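Local structure of RagA protein (Porphyromonas gingivalis, 6SLN) at residues E145-G150 against V185-S190; G153-P158 against A199-V204; W677-Q682 against T707-I712. The protein probably acts as a TonB-dependent outer-membrane transporter, taking up peptides through a plugged beta-barrel as the partner of a surface lipoprotein. All coordinates share one frame; numbering follows the deposited sequence.

Contact 1 (E145-G150 against V185-S190); sequences EIHGTG and VLKDAS
Ile146 and Val185 meet in the close-packed part of this contact: Ile146 CD1 lies 3.6 Å from Val185 CG1, the two side chains running antiparallel alongside each other. In Ile146, chi1 -65° sets CG1 beside the backbone N and leaves CG2 anti to it, over Lys187, 4.0 Å from CA of that lysine. Met129 adds to this apolar patch from the neighbouring strand 129-132. The packing is equally close at His147, whose ring meets the aliphatic part of Lys187 obliquely, CE1 lying 3.6 Å from Lys187 CB and NE2 3.8 Å from Lys187 CD; the two side chains lie roughly perpendicular. Farther out, at the CG-CD bond, the lysine bends (chi3 -125°) and carries its ammonium to the carbonyl of Ala127 and the carboxylate of Asp738. His147 NE2 bonds to the same Asp738 oxygen, while its ring stacks on Tyr703. The loose side is Gly148 and Thr149, partly exposed and without contact to 185-190; Thr149 reaches back to its own segment, OG1 to Glu145 OE2 2.6 Å. Hydrocarbon thus joins the two plug segments, whereas their buried polar ends are satisfied by the barrel and by Ala127; Asp738 probably balances the lysine charge.

Contact 2 (G153-P158 against A199-V204); sequences GASSAP and AANGVV
Asn201, at the end of the short 3-10 turn 199-201, pushes its amide into the bend of 153-158 and loses the most surface here. Its ND2 donates twice, to Ser155 O at 2.9 Å and to Ala157 O at 2.9 Å, so one amide nitrogen ties together two carbonyls on either side of Ser156. In both bonds the donor stands above the carbonyl plane, by 40° at Ser155 and 51° at Ala157. The amide itself is nearly coplanar with the Ala157 oxygen but tilted from that of Ser155. The bend is also held from within: Ala157 N bonds to Ser155 OG (2.8 Å), an ST turn. Pro158, second in buried area, lays its ring along the backbone that follows Asn201, CA lying 3.4 Å from Gly202 O. The same ring runs side by side with Val204, CB to Val204 CG2 3.6 Å; chi1 -167° puts CG1 of Val204 anti to the backbone N and brings CG2 beside it, toward the proline. Val144 and Ile146 pack on the proline as well. Asn641 also donates to Ser155 O, and Arg198 to Pro158 O. The contact therefore joins a buried amide, whose two bonds probably hold the loop in shape, to an apolar proline-valine patch that leads into the plug sheet.

Contact 3 (W677-Q682 against T707-I712); sequences WEKQSQ and TNDMLI
Trp677 starts the contact with its backbone, the carbonyl O resting 3.7 Å from Asp709 CB; its side chain starts away from 707-712, and indole NE1 bonds to Arg603 O. Glu678 follows with the largest buried area. Its CG is anti to the backbone N (chi1 163°) and the chain runs out extended, across Thr707, whose CG2 lies 3.4 Å from Glu678 CG. OE1 then takes the N-H of Leu711 on its anti lone pair (2.8 Å, 151° at the hydrogen), with Ser151 as a second donor; OE2 accepts from Asn641. The Leu711 side chain closes over the stem of the glutamate, CD1 to Glu678 CB 3.6 Å. Lys679 pairs with Asn708 through two backbone bonds, Lys679 N to Asn708 O 2.8 Å and Asn708 N to Lys679 O 2.7 Å. On the same face as Asn708 its chain bends at chi3 and chi4 and lies alongside Asp709, Lys679 NZ to Asp709 OD2 3.2 Å, a salt bridge on the anti side but 34° out of the carboxylate plane. Gln680 is directed to the other face, beside Thr707, with CG 3.3 Å from Thr707 OG1; the amide oxygen goes to Arg705, and the threonine hydroxyl to Gly150 O of the plug. Hydrogen-bonded and non-hydrogen-bonded antiparallel pairs in succession mark the hairpin of strands 678-691 and 696-715, part of the beta-barrel wall of a TonB-dependent receptor.

In the fold
Contacts 1 and 2 belong to the plug, with centres about 7 Å apart, and contact 3 to the barrel wall, its centre about 13 Å from contact 1 and 11 Å from contact 2. Along the chain the segments of contacts 1 and 2 alternate, and both contacts reach the same five-stranded mixed sheet, where strands 180-186 and 203-208 are neighbours, joined by a backbone hydrogen bond, Leu186 N to Val203 O (2.9 Å). Contact 3 comes later in sequence yet meets both: Gln682 NE2 bonds to Lys187 O (2.8 Å), and Ala154 N probably bonds to Leu711 O (3.3 Å). The plug is thus seated against one hairpin of the barrel through polar links, as in other TonB-dependent transporters.

Contact 1 (E145-G150 against V185-S190)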
ATOM      1  N   GLU A 145      -5.723  29.186 -21.136  1.00 55.09           N
ATOM      2  CA  GLU A 145      -6.261  30.410 -20.538  1.00 48.31           C
ATOM      3  C   GLU A 145      -7.164  31.093 -21.561  1.00 47.45           C
ATOM      4  O   GLU A 145      -6.714  31.416 -22.666  1.00 49.11           O
ATOM      5  CB  GLU A 145      -5.145  31.372 -20.096  1.00 40.64           C
ATOM      6  CG  GLU A 145      -4.225  30.868 -18.974  1.00 42.05           C
ATOM      7  CD  GLU A 145      -3.115  31.853 -18.632  1.00 48.74           C
ATOM      8  OE1 GLU A 145      -2.851  32.746 -19.458  1.00 61.23           O
ATOM      9  OE2 GLU A 145      -2.496  31.741 -17.550  1.00 55.29           O
ATOM     10  N   ILE A 146      -8.428  31.309 -21.194  1.00 44.12           N
ATOM     11  CA  ILE A 146      -9.415  31.960 -22.052  1.00 40.38           C
ATOM     12  C   ILE A 146      -9.528  33.428 -21.644  1.00 41.06           C
ATOM     13  O   ILE A 146      -9.965  33.734 -20.527  1.00 39.46           O
ATOM     14  CB  ILE A 146     -10.774  31.248 -21.955  1.00 46.20           C
ATOM     15  CG1 ILE A 146     -10.650  29.821 -22.505  1.00 46.36           C
ATOM     16  CG2 ILE A 146     -11.895  32.078 -22.626  1.00 40.09           C
ATOM     17  CD1 ILE A 146     -11.889  28.993 -22.356  1.00 43.18           C
ATOM     18  N   HIS A 147      -9.148  34.336 -22.553  1.00 47.93           N
ATOM     19  CA  HIS A 147      -9.122  35.785 -22.288  1.00 50.81           C
ATOM     20  C   HIS A 147      -8.235  36.116 -21.083  1.00 55.70           C
ATOM     21  O   HIS A 147      -8.671  36.761 -20.128  1.00 67.96           O
ATOM     22  CB  HIS A 147     -10.530  36.358 -22.066  1.00 50.62           C
ATOM     23  CG  HIS A 147     -11.421  36.331 -23.270  1.00 56.34           C
ATOM     24  ND1 HIS A 147     -12.794  36.419 -23.168  1.00 58.35           N
ATOM     25  CD2 HIS A 147     -11.148  36.245 -24.592  1.00 58.63           C
ATOM     26  CE1 HIS A 147     -13.329  36.390 -24.375  1.00 60.01           C
ATOM     27  NE2 HIS A 147     -12.352  36.284 -25.258  1.00 59.07           N
ATOM     28  N   GLY A 148      -6.987  35.647 -21.114  1.00 50.63           N
ATOM     29  CA  GLY A 148      -5.998  36.040 -20.128  1.00 39.78           C
ATOM     30  C   GLY A 148      -5.989  35.175 -18.883  1.00 49.74           C
ATOM     31  O   GLY A 148      -6.758  34.223 -18.724  1.00 59.98           O
ATOM     32  N   THR A 149      -5.074  35.518 -17.976  1.00 48.14           N
ATOM     33  CA  THR A 149      -5.016  34.905 -16.653  1.00 44.87           C
ATOM     34  C   THR A 149      -5.961  35.673 -15.750  1.00 57.14           C
ATOM     35  O   THR A 149      -5.793  36.881 -15.561  1.00 59.91           O
ATOM     36  CB  THR A 149      -3.605  34.941 -16.067  1.00 49.68           C
ATOM     37  OG1 THR A 149      -2.690  34.311 -16.967  1.00 69.72           O
ATOM     38  CG2 THR A 149      -3.555  34.203 -14.742  1.00 48.12           C
ATOM     39  N   GLY A 150      -6.953  34.988 -15.204  1.00 56.85           N
ATOM     40  CA  GLY A 150      -7.889  35.713 -14.375  1.00 41.54           C
ATOM     41  C   GLY A 150      -7.494  35.873 -12.924  1.00 47.93           C
ATOM     42  O   GLY A 150      -8.254  36.477 -12.158  1.00 45.45           O
ATOM     43  N   VAL A 185     -15.938  26.162 -27.240  1.00 54.76           N
ATOM     44  CA  VAL A 185     -15.257  26.961 -26.233  1.00 57.74           C
ATOM     45  C   VAL A 185     -16.165  28.131 -25.897  1.00 61.39           C
ATOM     46  O   VAL A 185     -16.532  28.914 -26.781  1.00 66.93           O
ATOM     47  CB  VAL A 185     -13.867  27.419 -26.702  1.00 56.23           C
ATOM     48  CG1 VAL A 185     -13.163  28.216 -25.600  1.00 53.23           C
ATOM     49  CG2 VAL A 185     -13.037  26.201 -27.073  1.00 46.32           C
ATOM     50  N   LEU A 186     -16.554  28.221 -24.625  1.00 57.23           N
ATOM     51  CA  LEU A 186     -17.446  29.265 -24.139  1.00 56.15           C
ATOM     52  C   LEU A 186     -16.632  30.329 -23.408  1.00 57.00           C
ATOM     53  O   LEU A 186     -15.967  30.034 -22.406  1.00 51.71           O
ATOM     54  CB  LEU A 186     -18.512  28.678 -23.220  1.00 50.43           C
ATOM     55  CG  LEU A 186     -19.129  27.349 -23.622  1.00 49.25           C
ATOM     56  CD1 LEU A 186     -20.166  27.005 -22.615  1.00 40.65           C
ATOM     57  CD2 LEU A 186     -19.746  27.433 -24.997  1.00 57.13           C
ATOM     58  N   LYS A 187     -16.703  31.569 -23.897  1.00 57.68           N
ATOM     59  CA  LYS A 187     -15.793  32.615 -23.462  1.00 63.55           C
ATOM     60  C   LYS A 187     -16.403  33.644 -22.516  1.00 68.51           C
ATOM     61  O   LYS A 187     -15.650  34.276 -21.771  1.00 73.16           O
ATOM     62  CB  LYS A 187     -15.221  33.347 -24.686  1.00 61.49           C
ATOM     63  CG  LYS A 187     -14.718  32.408 -25.771  1.00 57.87           C
ATOM     64  CD  LYS A 187     -13.840  33.122 -26.809  1.00 52.57           C
ATOM     65  CE  LYS A 187     -14.365  32.901 -28.237  1.00 51.00           C
ATOM     66  NZ  LYS A 187     -13.596  33.637 -29.304  1.00 53.63           N
ATOM     67  N   ASP A 188     -17.722  33.832 -22.519  1.00 64.76           N
ATOM     68  CA  ASP A 188     -18.349  34.924 -21.783  1.00 66.08           C
ATOM     69  C   ASP A 188     -19.396  34.423 -20.792  1.00 66.22           C
ATOM     70  O   ASP A 188     -19.890  33.298 -20.874  1.00 72.86           O
ATOM     71  CB  ASP A 188     -19.010  35.916 -22.737  1.00 73.83           C
ATOM     72  CG  ASP A 188     -20.308  35.404 -23.266  1.00 78.32           C
ATOM     73  OD1 ASP A 188     -20.270  34.513 -24.128  1.00 80.84           O
ATOM     74  OD2 ASP A 188     -21.360  35.869 -22.807  1.00 82.34           O
ATOM     75  N   ALA A 189     -19.765  35.321 -19.875  1.00 61.76           N
ATOM     76  CA  ALA A 189     -20.611  34.968 -18.740  1.00 56.63           C
ATOM     77  C   ALA A 189     -22.003  34.529 -19.165  1.00 58.03           C
ATOM     78  O   ALA A 189     -22.667  33.774 -18.441  1.00 57.54           O
ATOM     79  CB  ALA A 189     -20.716  36.153 -17.784  1.00 57.07           C
ATOM     80  N   SER A 190     -22.482  35.012 -20.307  1.00 55.49           N
ATOM     81  CA  SER A 190     -23.784  34.562 -20.773  1.00 52.19           C
ATOM     82  C   SER A 190     -23.711  33.142 -21.304  1.00 59.78           C
ATOM     83  O   SER A 190     -24.685  32.392 -21.193  1.00 61.62           O
ATOM     84  CB  SER A 190     -24.308  35.505 -21.851  1.00 53.31           C
ATOM     85  OG  SER A 190     -25.466  34.999 -22.485  1.00 58.97           O
TER

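Contact 2 (G153-P158 against A199-V204)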
ATOM      1  N   GLY A 153      -3.548  33.569  -8.242  1.00 54.03           N
ATOM      2  CA  GLY A 153      -3.469  32.412  -7.362  1.00 51.42           C
ATOM      3  C   GLY A 153      -4.303  31.236  -7.829  1.00 46.08           C
ATOM      4  O   GLY A 153      -3.768  30.207  -8.259  1.00 55.10           O
ATOM      5  N   ALA A 154      -5.620  31.380  -7.741  1.00 43.89           N
ATOM      6  CA  ALA A 154      -6.533  30.375  -8.260  1.00 45.22           C
ATOM      7  C   ALA A 154      -6.174  30.034  -9.701  1.00 50.77           C
ATOM      8  O   ALA A 154      -5.775  30.900 -10.483  1.00 50.90           O
ATOM      9  CB  ALA A 154      -7.978  30.882  -8.174  1.00 41.26           C
ATOM     10  N   SER A 155      -6.286  28.753 -10.035  1.00 46.60           N
ATOM     11  CA  SER A 155      -6.024  28.312 -11.393  1.00 36.26           C
ATOM     12  C   SER A 155      -6.858  29.086 -12.405  1.00 47.26           C
ATOM     13  O   SER A 155      -7.979  29.523 -12.121  1.00 51.13           O
ATOM     14  CB  SER A 155      -6.328  26.832 -11.532  1.00 32.31           C
ATOM     15  OG  SER A 155      -6.715  26.562 -12.863  1.00 51.41           O
ATOM     16  N   SER A 156      -6.293  29.243 -13.606  1.00 51.90           N
ATOM     17  CA  SER A 156      -6.975  29.838 -14.750  1.00 50.87           C
ATOM     18  C   SER A 156      -7.430  28.791 -15.750  1.00 51.73           C
ATOM     19  O   SER A 156      -7.900  29.144 -16.838  1.00 52.05           O
ATOM     20  CB  SER A 156      -6.081  30.873 -15.446  1.00 56.05           C
ATOM     21  OG  SER A 156      -5.459  31.731 -14.498  1.00 65.56           O
ATOM     22  N   ALA A 157      -7.297  27.518 -15.407  1.00 47.54           N
ATOM     23  CA  ALA A 157      -7.753  26.459 -16.287  1.00 41.74           C
ATOM     24  C   ALA A 157      -9.251  26.583 -16.532  1.00 38.64           C
ATOM     25  O   ALA A 157     -10.018  26.725 -15.573  1.00 38.85           O
ATOM     26  CB  ALA A 157      -7.444  25.102 -15.667  1.00 33.07           C
ATOM     27  N   PRO A 158      -9.714  26.513 -17.775  1.00 41.24           N
ATOM     28  CA  PRO A 158     -11.152  26.397 -17.998  1.00 41.83           C
ATOM     29  C   PRO A 158     -11.668  25.124 -17.351  1.00 43.93           C
ATOM     30  O   PRO A 158     -10.931  24.167 -17.115  1.00 44.02           O
ATOM     31  CB  PRO A 158     -11.289  26.327 -19.525  1.00 42.39           C
ATOM     32  CG  PRO A 158      -9.932  26.381 -20.076  1.00 45.20           C
ATOM     33  CD  PRO A 158      -8.952  26.146 -18.978  1.00 47.72           C
ATOM     34  N   ALA A 199     -16.422  28.643 -14.030  1.00 59.70           N
ATOM     35  CA  ALA A 199     -16.837  29.274 -15.282  1.00 57.73           C
ATOM     36  C   ALA A 199     -16.056  30.539 -15.566  1.00 57.33           C
ATOM     37  O   ALA A 199     -15.926  30.934 -16.728  1.00 63.03           O
ATOM     38  CB  ALA A 199     -18.325  29.629 -15.255  1.00 47.78           C
ATOM     39  N   ALA A 200     -15.546  31.190 -14.525  1.00 51.93           N
ATOM     40  CA  ALA A 200     -14.744  32.386 -14.690  1.00 48.89           C
ATOM     41  C   ALA A 200     -13.578  32.178 -15.645  1.00 52.73           C
ATOM     42  O   ALA A 200     -13.060  33.157 -16.197  1.00 52.94           O
ATOM     43  CB  ALA A 200     -14.236  32.838 -13.325  1.00 46.80           C
ATOM     44  N   ASN A 201     -13.149  30.933 -15.856  1.00 47.34           N
ATOM     45  CA  ASN A 201     -12.025  30.638 -16.733  1.00 44.46           C
ATOM     46  C   ASN A 201     -12.454  30.164 -18.112  1.00 48.73           C
ATOM     47  O   ASN A 201     -11.591  29.849 -18.949  1.00 48.74           O
ATOM     48  CB  ASN A 201     -11.118  29.594 -16.099  1.00 39.20           C
ATOM     49  CG  ASN A 201     -10.532  30.050 -14.794  1.00 42.18           C
ATOM     50  OD1 ASN A 201     -10.444  31.252 -14.517  1.00 47.30           O
ATOM     51  ND2 ASN A 201     -10.107  29.089 -13.978  1.00 43.37           N
ATOM     52  N   GLY A 202     -13.753  30.144 -18.376  1.00 43.74           N
ATOM     53  CA  GLY A 202     -14.270  29.607 -19.610  1.00 45.72           C
ATOM     54  C   GLY A 202     -14.646  28.151 -19.451  1.00 46.92           C
ATOM     55  O   GLY A 202     -14.349  27.493 -18.449  1.00 46.66           O
ATOM     56  N   VAL A 203     -15.324  27.635 -20.459  1.00 44.22           N
ATOM     57  CA  VAL A 203     -15.772  26.253 -20.411  1.00 56.73           C
ATOM     58  C   VAL A 203     -15.428  25.592 -21.735  1.00 51.52           C
ATOM     59  O   VAL A 203     -15.751  26.124 -22.801  1.00 59.61           O
ATOM     60  CB  VAL A 203     -17.280  26.156 -20.106  1.00 59.37           C
ATOM     61  CG1 VAL A 203     -17.773  24.752 -20.382  1.00 63.57           C
ATOM     62  CG2 VAL A 203     -17.550  26.541 -18.655  1.00 52.82           C
ATOM     63  N   VAL A 204     -14.749  24.456 -21.668  1.00 43.81           N
ATOM     64  CA  VAL A 204     -14.406  23.664 -22.842  1.00 50.23           C
ATOM     65  C   VAL A 204     -15.340  22.468 -22.837  1.00 51.62           C
ATOM     66  O   VAL A 204     -15.212  21.571 -21.996  1.00 52.51           O
ATOM     67  CB  VAL A 204     -12.934  23.220 -22.836  1.00 49.05           C
ATOM     68  CG1 VAL A 204     -12.531  22.671 -24.195  1.00 41.22           C
ATOM     69  CG2 VAL A 204     -12.022  24.372 -22.427  1.00 48.63           C
TER

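Contact 3 (W677-Q682 against T707-I712)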
ATOM      1  N   TRP A 677     -15.153  32.544  -2.284  1.00 47.21           N
ATOM      2  CA  TRP A 677     -15.000  32.584  -3.730  1.00 45.00           C
ATOM      3  C   TRP A 677     -14.217  33.806  -4.180  1.00 54.15           C
ATOM      4  O   TRP A 677     -14.355  34.898  -3.615  1.00 54.64           O
ATOM      5  CB  TRP A 677     -16.363  32.628  -4.398  1.00 41.48           C
ATOM      6  CG  TRP A 677     -17.105  31.396  -4.254  1.00 43.05           C
ATOM      7  CD1 TRP A 677     -17.789  30.982  -3.155  1.00 43.14           C
ATOM      8  CD2 TRP A 677     -17.271  30.384  -5.246  1.00 44.55           C
ATOM      9  NE1 TRP A 677     -18.378  29.771  -3.399  1.00 48.77           N
ATOM     10  CE2 TRP A 677     -18.073  29.375  -4.676  1.00 49.67           C
ATOM     11  CE3 TRP A 677     -16.833  30.237  -6.563  1.00 34.89           C
ATOM     12  CZ2 TRP A 677     -18.432  28.222  -5.374  1.00 49.29           C
ATOM     13  CZ3 TRP A 677     -17.199  29.101  -7.257  1.00 50.40           C
ATOM     14  CH2 TRP A 677     -17.987  28.107  -6.663  1.00 51.77           C
ATOM     15  N   GLU A 678     -13.401  33.614  -5.217  1.00 55.47           N
ATOM     16  CA  GLU A 678     -12.939  34.719  -6.047  1.00 47.51           C
ATOM     17  C   GLU A 678     -14.045  35.048  -7.043  1.00 45.04           C
ATOM     18  O   GLU A 678     -14.615  34.152  -7.670  1.00 50.47           O
ATOM     19  CB  GLU A 678     -11.637  34.338  -6.751  1.00 38.89           C
ATOM     20  CG  GLU A 678     -11.227  35.197  -7.933  1.00 37.63           C
ATOM     21  CD  GLU A 678      -9.918  34.702  -8.581  1.00 47.69           C
ATOM     22  OE1 GLU A 678      -8.870  34.801  -7.887  1.00 43.13           O
ATOM     23  OE2 GLU A 678      -9.939  34.214  -9.758  1.00 35.93           O
ATOM     24  N   LYS A 679     -14.411  36.317  -7.140  1.00 50.77           N
ATOM     25  CA  LYS A 679     -15.580  36.698  -7.918  1.00 52.47           C
ATOM     26  C   LYS A 679     -15.152  37.503  -9.134  1.00 53.76           C
ATOM     27  O   LYS A 679     -14.393  38.473  -9.023  1.00 52.14           O
ATOM     28  CB  LYS A 679     -16.594  37.450  -7.053  1.00 50.18           C
ATOM     29  CG  LYS A 679     -17.333  36.490  -6.104  1.00 52.08           C
ATOM     30  CD  LYS A 679     -18.495  37.120  -5.350  1.00 55.36           C
ATOM     31  CE  LYS A 679     -18.077  37.611  -3.958  1.00 54.89           C
ATOM     32  NZ  LYS A 679     -17.373  36.601  -3.114  1.00 51.59           N
ATOM     33  N   GLN A 680     -15.608  37.057 -10.292  1.00 48.23           N
ATOM     34  CA  GLN A 680     -15.259  37.644 -11.563  1.00 41.38           C
ATOM     35  C   GLN A 680     -16.515  38.179 -12.223  1.00 50.15           C
ATOM     36  O   GLN A 680     -17.609  37.638 -12.044  1.00 53.33           O
ATOM     37  CB  GLN A 680     -14.590  36.621 -12.478  1.00 44.23           C
ATOM     38  CG  GLN A 680     -13.110  36.474 -12.208  1.00 56.00           C
ATOM     39  CD  GLN A 680     -12.393  35.565 -13.187  1.00 53.97           C
ATOM     40  OE1 GLN A 680     -12.752  35.476 -14.369  1.00 54.81           O
ATOM     41  NE2 GLN A 680     -11.381  34.866 -12.690  1.00 50.22           N
ATOM     42  N   SER A 681     -16.344  39.260 -12.977  1.00 49.82           N
ATOM     43  CA  SER A 681     -17.377  39.754 -13.864  1.00 55.50           C
ATOM     44  C   SER A 681     -16.787  39.856 -15.260  1.00 53.29           C
ATOM     45  O   SER A 681     -15.572  39.962 -15.423  1.00 47.90           O
ATOM     46  CB  SER A 681     -17.916  41.111 -13.405  1.00 62.67           C
ATOM     47  OG  SER A 681     -16.919  42.106 -13.508  1.00 66.66           O
ATOM     48  N   GLN A 682     -17.653  39.818 -16.272  1.00 57.47           N
ATOM     49  CA  GLN A 682     -17.183  39.934 -17.649  1.00 60.50           C
ATOM     50  C   GLN A 682     -18.245  40.623 -18.489  1.00 65.52           C
ATOM     51  O   GLN A 682     -19.331  40.074 -18.703  1.00 72.41           O
ATOM     52  CB  GLN A 682     -16.840  38.576 -18.242  1.00 62.20           C
ATOM     53  CG  GLN A 682     -15.965  38.692 -19.467  1.00 64.27           C
ATOM     54  CD  GLN A 682     -16.044  37.478 -20.361  1.00 67.56           C
ATOM     55  OE1 GLN A 682     -16.324  37.598 -21.550  1.00 77.38           O
ATOM     56  NE2 GLN A 682     -15.790  36.303 -19.799  1.00 61.49           N
ATOM     57  N   THR A 707     -11.590  40.740 -12.070  1.00 51.50           N
ATOM     58  CA  THR A 707     -11.532  39.806 -10.956  1.00 53.57           C
ATOM     59  C   THR A 707     -11.424  40.562  -9.638  1.00 54.32           C
ATOM     60  O   THR A 707     -10.560  41.430  -9.483  1.00 54.02           O
ATOM     61  CB  THR A 707     -10.369  38.825 -11.111  1.00 54.52           C
ATOM     62  OG1 THR A 707     -10.380  38.254 -12.431  1.00 39.02           O
ATOM     63  CG2 THR A 707     -10.482  37.731 -10.066  1.00 57.57           C
ATOM     64  N   ASN A 708     -12.311  40.227  -8.699  1.00 52.59           N
ATOM     65  CA  ASN A 708     -12.375  40.826  -7.371  1.00 53.63           C
ATOM     66  C   ASN A 708     -12.491  39.726  -6.329  1.00 51.41           C
ATOM     67  O   ASN A 708     -12.826  38.584  -6.650  1.00 46.45           O
ATOM     68  CB  ASN A 708     -13.560  41.796  -7.239  1.00 57.85           C
ATOM     69  CG  ASN A 708     -13.160  43.232  -7.470  1.00 65.45           C
ATOM     70  OD1 ASN A 708     -13.125  43.701  -8.605  1.00 71.18           O
ATOM     71  ND2 ASN A 708     -12.816  43.930  -6.391  1.00 69.26           N
ATOM     72  N   ASP A 709     -12.259  40.094  -5.063  1.00 52.02           N
ATOM     73  CA  ASP A 709     -12.060  39.118  -3.987  1.00 52.01           C
ATOM     74  C   ASP A 709     -10.987  38.106  -4.395  1.00 57.81           C
ATOM     75  O   ASP A 709     -11.095  36.900  -4.144  1.00 55.84           O
ATOM     76  CB  ASP A 709     -13.369  38.421  -3.609  1.00 51.70           C
ATOM     77  CG  ASP A 709     -14.340  39.346  -2.902  1.00 60.32           C
ATOM     78  OD1 ASP A 709     -14.128  40.561  -2.983  1.00 64.42           O
ATOM     79  OD2 ASP A 709     -15.307  38.871  -2.262  1.00 66.09           O
ATOM     80  N   MET A 710      -9.933  38.622  -5.029  1.00 55.97           N
ATOM     81  CA  MET A 710      -8.981  37.796  -5.757  1.00 55.58           C
ATOM     82  C   MET A 710      -8.324  36.758  -4.852  1.00 45.63           C
ATOM     83  O   MET A 710      -7.775  37.089  -3.795  1.00 50.10           O
ATOM     84  CB  MET A 710      -7.930  38.698  -6.406  1.00 54.47           C
ATOM     85  CG  MET A 710      -6.709  37.973  -6.942  1.00 52.39           C
ATOM     86  SD  MET A 710      -5.986  38.829  -8.349  1.00 58.45           S
ATOM     87  CE  MET A 710      -7.190  38.338  -9.559  1.00 55.52           C
ATOM     88  N   LEU A 711      -8.383  35.494  -5.268  1.00 35.45           N
ATOM     89  CA  LEU A 711      -7.757  34.421  -4.497  1.00 38.86           C
ATOM     90  C   LEU A 711      -6.267  34.469  -4.760  1.00 45.92           C
ATOM     91  O   LEU A 711      -5.785  33.960  -5.771  1.00 54.13           O
ATOM     92  CB  LEU A 711      -8.350  33.065  -4.859  1.00 35.85           C
ATOM     93  CG  LEU A 711      -9.608  32.838  -4.034  1.00 38.41           C
ATOM     94  CD1 LEU A 711     -10.499  31.733  -4.589  1.00 51.34           C
ATOM     95  CD2 LEU A 711      -9.185  32.566  -2.587  1.00 34.53           C
ATOM     96  N   ILE A 712      -5.530  35.116  -3.876  1.00 45.64           N
ATOM     97  CA  ILE A 712      -4.081  35.151  -3.981  1.00 46.99           C
ATOM     98  C   ILE A 712      -3.521  34.198  -2.944  1.00 50.37           C
ATOM     99  O   ILE A 712      -3.921  34.231  -1.771  1.00 45.11           O
ATOM    100  CB  ILE A 712      -3.523  36.572  -3.789  1.00 45.90           C
ATOM    101  CG1 ILE A 712      -4.014  37.514  -4.903  1.00 39.63           C
ATOM    102  CG2 ILE A 712      -1.992  36.527  -3.712  1.00 43.14           C
ATOM    103  CD1 ILE A 712      -3.182  38.818  -5.063  1.00 36.86           C
TER